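Local coordinates for protein diaminopropionate ammonia-lyase (Escherichia coli, PDB 4D9I) that uses pyridoxal 5'-phosphate to catalyse the alpha,beta-elimination of both L- and D-diaminopropionate to pyruvate and ammonia, working as a homodimer, at residues L100-L105 with V127-Q132; P224-L229 with K362-K367. All blocks are in the same frame, centred on the assembly; numbering follows the deposited sequence.

Interaction 1: L100-L105 with V127-Q132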
loop_
_atom_site.group_PDB
_atom_site.type_symbol
_atom_site.label_atom_id
_atom_site.label_comp_id
_atom_site.label_asym_id
_atom_site.label_seq_id
_atom_site.Cartn_x
_atom_site.Cartn_y
_atom_site.Cartn_z
ATOM N N LEU B 100 -35.138 0.013 -25.793
ATOM C CA LEU B 100 -34.482 1.202 -26.327
ATOM C C LEU B 100 -33.049 1.317 -25.818
ATOM O O LEU B 100 -32.664 0.634 -24.870
ATOM C CB LEU B 100 -35.303 2.469 -26.026
ATOM C CG LEU B 100 -35.721 2.744 -24.577
ATOM C CD1 LEU B 100 -34.530 3.048 -23.677
ATOM C CD2 LEU B 100 -36.729 3.884 -24.541
ATOM N N SER B 101 -32.259 2.172 -26.457
ATOM C CA SER B 101 -30.891 2.430 -26.006
ATOM C C SER B 101 -30.860 3.618 -25.049
ATOM O O SER B 101 -31.753 4.461 -25.069
ATOM C CB SER B 101 -29.972 2.694 -27.204
ATOM O OG SER B 101 -30.447 3.770 -28.005
ATOM N N PHE B 102 -29.813 3.682 -24.239
ATOM C CA PHE B 102 -29.551 4.796 -23.333
ATOM C C PHE B 102 -29.360 6.089 -24.116
ATOM O O PHE B 102 -29.801 7.149 -23.668
ATOM C CB PHE B 102 -28.300 4.493 -22.502
ATOM C CG PHE B 102 -28.103 5.405 -21.324
ATOM C CD1 PHE B 102 -27.124 6.398 -21.352
ATOM C CD2 PHE B 102 -28.867 5.257 -20.172
ATOM C CE1 PHE B 102 -26.927 7.232 -20.250
ATOM C CE2 PHE B 102 -28.675 6.092 -19.072
ATOM C CZ PHE B 102 -27.696 7.071 -19.109
ATOM N N GLU B 103 -28.726 5.996 -25.291
ATOM C CA GLU B 103 -28.556 7.148 -26.181
ATOM C C GLU B 103 -29.889 7.638 -26.736
ATOM O O GLU B 103 -30.103 8.845 -26.852
ATOM C CB GLU B 103 -27.588 6.837 -27.321
ATOM C CG GLU B 103 -27.423 7.982 -28.317
ATOM C CD GLU B 103 -26.158 7.887 -29.148
ATOM O OE1 GLU B 103 -25.455 6.849 -29.084
ATOM O OE2 GLU B 103 -25.862 8.859 -29.880
ATOM N N HIS B 104 -30.784 6.714 -27.072
ATOM C CA HIS B 104 -32.143 7.112 -27.442
ATOM C C HIS B 104 -32.787 7.871 -26.317
ATOM O O HIS B 104 -33.482 8.871 -26.552
ATOM C CB HIS B 104 -33.000 5.919 -27.849
ATOM C CG HIS B 104 -32.723 5.415 -29.245
ATOM N ND1 HIS B 104 -32.597 4.105 -29.528
ATOM C CD2 HIS B 104 -32.537 6.097 -30.448
ATOM C CE1 HIS B 104 -32.352 3.953 -30.845
ATOM N NE2 HIS B 104 -32.312 5.173 -31.406
ATOM N N LEU B 105 -32.554 7.418 -25.085
ATOM C CA LEU B 105 -33.063 8.106 -23.892
ATOM C C LEU B 105 -32.433 9.484 -23.703
ATOM O O LEU B 105 -33.143 10.455 -23.421
ATOM C CB LEU B 105 -32.860 7.270 -22.619
ATOM C CG LEU B 105 -34.008 6.395 -22.116
ATOM C CD1 LEU B 105 -33.632 5.701 -20.818
ATOM C CD2 LEU B 105 -35.276 7.219 -21.931
ATOM N N VAL B 127 -26.910 9.616 -9.026
ATOM C CA VAL B 127 -28.105 10.385 -9.454
ATOM C C VAL B 127 -27.724 11.591 -10.334
ATOM O O VAL B 127 -28.307 11.818 -11.400
ATOM C CB VAL B 127 -28.975 10.811 -8.236
ATOM C CG1 VAL B 127 -30.087 11.790 -8.639
ATOM C CG2 VAL B 127 -29.582 9.572 -7.575
ATOM N N ALA B 128 -26.738 12.357 -9.883
ATOM C CA ALA B 128 -26.295 13.524 -10.611
ATOM C C ALA B 128 -25.768 13.116 -11.990
ATOM O O ALA B 128 -26.054 13.773 -12.993
ATOM C CB ALA B 128 -25.230 14.259 -9.817
ATOM N N TRP B 129 -25.012 12.023 -12.023
ATOM C CA TRP B 129 -24.444 11.504 -13.253
ATOM C C TRP B 129 -25.538 11.154 -14.239
ATOM O O TRP B 129 -25.475 11.555 -15.407
ATOM C CB TRP B 129 -23.540 10.295 -12.957
ATOM C CG TRP B 129 -22.993 9.677 -14.203
ATOM C CD1 TRP B 129 -21.806 9.992 -14.858
ATOM C CD2 TRP B 129 -23.631 8.651 -15.026
ATOM N NE1 TRP B 129 -21.667 9.242 -16.001
ATOM C CE2 TRP B 129 -22.722 8.411 -16.157
ATOM C CE3 TRP B 129 -24.830 7.941 -14.954
ATOM C CZ2 TRP B 129 -23.008 7.474 -17.142
ATOM C CZ3 TRP B 129 -25.114 7.008 -15.960
ATOM C CH2 TRP B 129 -24.223 6.786 -17.029
ATOM N N ALA B 130 -26.543 10.410 -13.788
ATOM C CA ALA B 130 -27.649 10.003 -14.657
ATOM C C ALA B 130 -28.471 11.187 -15.159
ATOM O O ALA B 130 -28.787 11.258 -16.352
ATOM C CB ALA B 130 -28.540 8.987 -13.957
ATOM N N ALA B 131 -28.810 12.106 -14.252
ATOM C CA ALA B 131 -29.490 13.334 -14.640
ATOM C C ALA B 131 -28.728 14.086 -15.742
ATOM O O ALA B 131 -29.342 14.513 -16.738
ATOM C CB ALA B 131 -29.734 14.241 -13.433
ATOM N N GLN B 132 -27.415 14.262 -15.563
ATOM C CA GLN B 132 -26.575 14.953 -16.562
ATOM C C GLN B 132 -26.644 14.255 -17.922
ATOM O O GLN B 132 -26.923 14.886 -18.930
ATOM C CB GLN B 132 -25.106 15.091 -16.099
ATOM C CG GLN B 132 -24.287 16.098 -16.924
ATOM C CD GLN B 132 -22.790 16.093 -16.598
ATOM O OE1 GLN B 132 -22.243 15.104 -16.105
ATOM N NE2 GLN B 132 -22.117 17.196 -16.897
#

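Interaction 2: P224-L229 with K362-K367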
loop_
_atom_site.group_PDB
_atom_site.type_symbol
_atom_site.label_atom_id
_atom_site.label_comp_id
_atom_site.label_asym_id
_atom_site.label_seq_id
_atom_site.Cartn_x
_atom_site.Cartn_y
_atom_site.Cartn_z
ATOM N N PRO B 224 -18.529 -19.738 -4.976
ATOM C CA PRO B 224 -18.265 -19.166 -3.656
ATOM C C PRO B 224 -18.926 -19.975 -2.525
ATOM O O PRO B 224 -20.075 -20.428 -2.661
ATOM C CB PRO B 224 -18.876 -17.770 -3.760
ATOM C CG PRO B 224 -19.978 -17.897 -4.776
ATOM C CD PRO B 224 -19.639 -19.068 -5.672
ATOM N N THR B 225 -18.203 -20.146 -1.424
ATOM C CA THR B 225 -18.787 -20.683 -0.202
ATOM C C THR B 225 -19.316 -19.561 0.702
ATOM O O THR B 225 -20.255 -19.783 1.482
ATOM C CB THR B 225 -17.742 -21.484 0.604
ATOM O OG1 THR B 225 -16.590 -20.660 0.806
ATOM C CG2 THR B 225 -17.341 -22.759 -0.138
ATOM N N HIS B 226 -18.693 -18.381 0.611
ATOM C CA HIS B 226 -19.008 -17.225 1.463
ATOM C C HIS B 226 -19.182 -15.966 0.673
ATOM O O HIS B 226 -18.622 -15.838 -0.416
ATOM C CB HIS B 226 -17.870 -16.969 2.461
ATOM C CG HIS B 226 -17.666 -18.083 3.446
ATOM N ND1 HIS B 226 -17.180 -19.283 3.083
ATOM C CD2 HIS B 226 -17.916 -18.157 4.811
ATOM C CE1 HIS B 226 -17.117 -20.099 4.161
ATOM N NE2 HIS B 226 -17.579 -19.414 5.219
ATOM N N VAL B 227 -19.950 -15.023 1.229
ATOM C CA VAL B 227 -19.943 -13.635 0.763
ATOM C C VAL B 227 -20.023 -12.681 1.962
ATOM O O VAL B 227 -20.816 -12.893 2.899
ATOM C CB VAL B 227 -21.029 -13.351 -0.309
ATOM C CG1 VAL B 227 -22.444 -13.558 0.235
ATOM C CG2 VAL B 227 -20.868 -11.947 -0.897
ATOM N N LEU B 228 -19.144 -11.680 1.955
ATOM C CA LEU B 228 -19.192 -10.614 2.931
ATOM C C LEU B 228 -19.794 -9.395 2.263
ATOM O O LEU B 228 -19.339 -8.962 1.196
ATOM C CB LEU B 228 -17.806 -10.312 3.520
ATOM C CG LEU B 228 -17.472 -11.233 4.719
ATOM C CD1 LEU B 228 -17.094 -12.631 4.241
ATOM C CD2 LEU B 228 -16.355 -10.671 5.600
ATOM N N LEU B 229 -20.827 -8.853 2.888
ATOM C CA LEU B 229 -21.532 -7.723 2.330
ATOM C C LEU B 229 -21.632 -6.616 3.378
ATOM O O LEU B 229 -22.317 -6.771 4.396
ATOM C CB LEU B 229 -22.936 -8.171 1.845
ATOM C CG LEU B 229 -22.995 -9.171 0.673
ATOM C CD1 LEU B 229 -24.423 -9.703 0.471
ATOM C CD2 LEU B 229 -22.476 -8.524 -0.611
ATOM N N LYS B 362 -16.381 -20.079 13.834
ATOM C CA LYS B 362 -17.668 -19.390 13.890
ATOM C C LYS B 362 -18.098 -18.993 12.485
ATOM O O LYS B 362 -19.247 -19.212 12.099
ATOM C CB LYS B 362 -17.593 -18.158 14.813
ATOM C CG LYS B 362 -18.884 -17.359 14.975
ATOM C CD LYS B 362 -19.957 -18.152 15.717
ATOM C CE LYS B 362 -21.014 -17.240 16.327
ATOM N NZ LYS B 362 -22.162 -18.021 16.872
ATOM N N LEU B 363 -17.166 -18.441 11.716
ATOM C CA LEU B 363 -17.456 -17.964 10.367
ATOM C C LEU B 363 -17.415 -19.069 9.317
ATOM O O LEU B 363 -17.712 -18.814 8.156
ATOM C CB LEU B 363 -16.519 -16.800 9.970
ATOM C CG LEU B 363 -16.564 -15.560 10.871
ATOM C CD1 LEU B 363 -15.339 -14.671 10.660
ATOM C CD2 LEU B 363 -17.863 -14.767 10.719
ATOM N N ALA B 364 -17.077 -20.295 9.738
ATOM C CA ALA B 364 -16.937 -21.444 8.833
ATOM C C ALA B 364 -15.906 -21.188 7.727
ATOM O O ALA B 364 -16.004 -21.722 6.620
ATOM C CB ALA B 364 -18.292 -21.867 8.255
ATOM N N LEU B 365 -14.914 -20.368 8.039
ATOM C CA LEU B 365 -13.756 -20.223 7.164
ATOM C C LEU B 365 -12.732 -21.330 7.413
ATOM O O LEU B 365 -12.324 -21.577 8.550
ATOM C CB LEU B 365 -13.111 -18.851 7.350
ATOM C CG LEU B 365 -14.090 -17.694 7.078
ATOM C CD1 LEU B 365 -13.490 -16.395 7.595
ATOM C CD2 LEU B 365 -14.427 -17.590 5.600
ATOM N N ASN B 366 -12.338 -22.007 6.345
ATOM C CA ASN B 366 -11.337 -23.056 6.428
ATOM C C ASN B 366 -10.616 -23.115 5.088
ATOM O O ASN B 366 -10.877 -22.277 4.206
ATOM C CB ASN B 366 -11.998 -24.400 6.788
ATOM C CG ASN B 366 -13.112 -24.780 5.825
ATOM O OD1 ASN B 366 -13.142 -24.325 4.679
ATOM N ND2 ASN B 366 -14.047 -25.596 6.294
ATOM N N LYS B 367 -9.751 -24.119 4.917
ATOM C CA LYS B 367 -8.906 -24.222 3.719
ATOM C C LYS B 367 -9.693 -24.477 2.413
ATOM O O LYS B 367 -9.140 -24.330 1.317
ATOM C CB LYS B 367 -7.818 -25.288 3.910
#

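Interaction 1: L100-L105 with V127-Q132
Two aromatic side chains, F102 and W129, approach each other obliquely, CZ of the phenyl coming up to the CH2-CZ3 bond of the indole. CZ of F102 lies 4.1 Å from CH2 of W129 and is equally near CZ3, so a single carbon of the phenyl touches one bond of the indole. The two planes are tilted by just 16°, yet the centroid of the phenyl ring is 6.0 Å from that of the indole six-membered ring: the rings are nearly parallel but slid apart, with hardly any overlap. In both, CG stands anti to the backbone N (chi1 -167° in F102, 177° in W129), which carries the rings out between backbones whose nearest CA atoms, in F102 and A130, are 10.3 Å apart. I39 packs against both rings.

The helices joined are 102-106, a short one, and 122-133, whose V127 packs on strand 114-118 of the four-stranded parallel sheet in this fold type II enzyme.

Within 100-105, S101 is the N-cap of the short helix: its OG accepts a hydrogen bond from H104 N at 3.1 Å, while its carbonyl O takes the backbone N of L105.

Interaction 2: P224-L229 with K362-K367
H226 and L365 both carry CG anti to their own carbonyl carbon (chi1 -64° in H226), and these torsions bring the imidazole of H226 and the CD2 methyl of L365 together. The methyl sits over one face of the ring, 3.7 Å from its centroid and 13° off the normal, a clear CH-pi contact. H254 stacks on the same histidine from the neighbouring strand.

The edge of the imidazole does the polar work. NE2 of H226 donates a weak, bent hydrogen bond to the carbonyl O of L363, 3.0 Å long with an angle of 134° at the hydrogen; the carbonyl O of A364 is also close to NE2, at 3.1 Å. On the other nitrogen, ND1 of H226 shares a hydrogen bond with OG1 of T225 at 2.7 Å, and L363 O and T225 OG1 both lie in the ring plane. The ring is thus engaged at both nitrogens, firmly by T225 and weakly by L363, which should limit its rotation. A leucine in place of H226 would probably leave the L363 carbonyl and T225 OG1 without their ring partner and deprive the L365 methyl of its aromatic face.

The carbonyls lie where the chain turns at A364, whose positive phi is part of a Schellman motif at the C-terminal end of helix 356-363. H226 opens strand 226-230, which is flanked by parallel strands 254-260 and 370-375, so this is a helix C-terminus and its connecting loop packed against the start of a central strand, as belongs to the alpha/beta architecture of fold type II PLP enzymes.

How the interactions relate
From the N terminus, the chain first reaches 100-105; it then runs through strand 114-118 and into helix 122-133, where interaction 1 closes a short loop with 21 residues between its segments. Interaction 2 opens much later, at 224-229, and closes at 362-367 after 132 intervening residues, just before strand 370-375. The two loops follow in series, neither nested nor crossed. The centres of interactions 1 and 2 are about 38 Å apart, on opposite sides of the chain's centre. Their nearest atoms are about 20 Å apart. Interaction 1 joins helices beside the four-stranded parallel sheet, whereas interaction 2 ties a helix end to the seven-stranded mixed sheet.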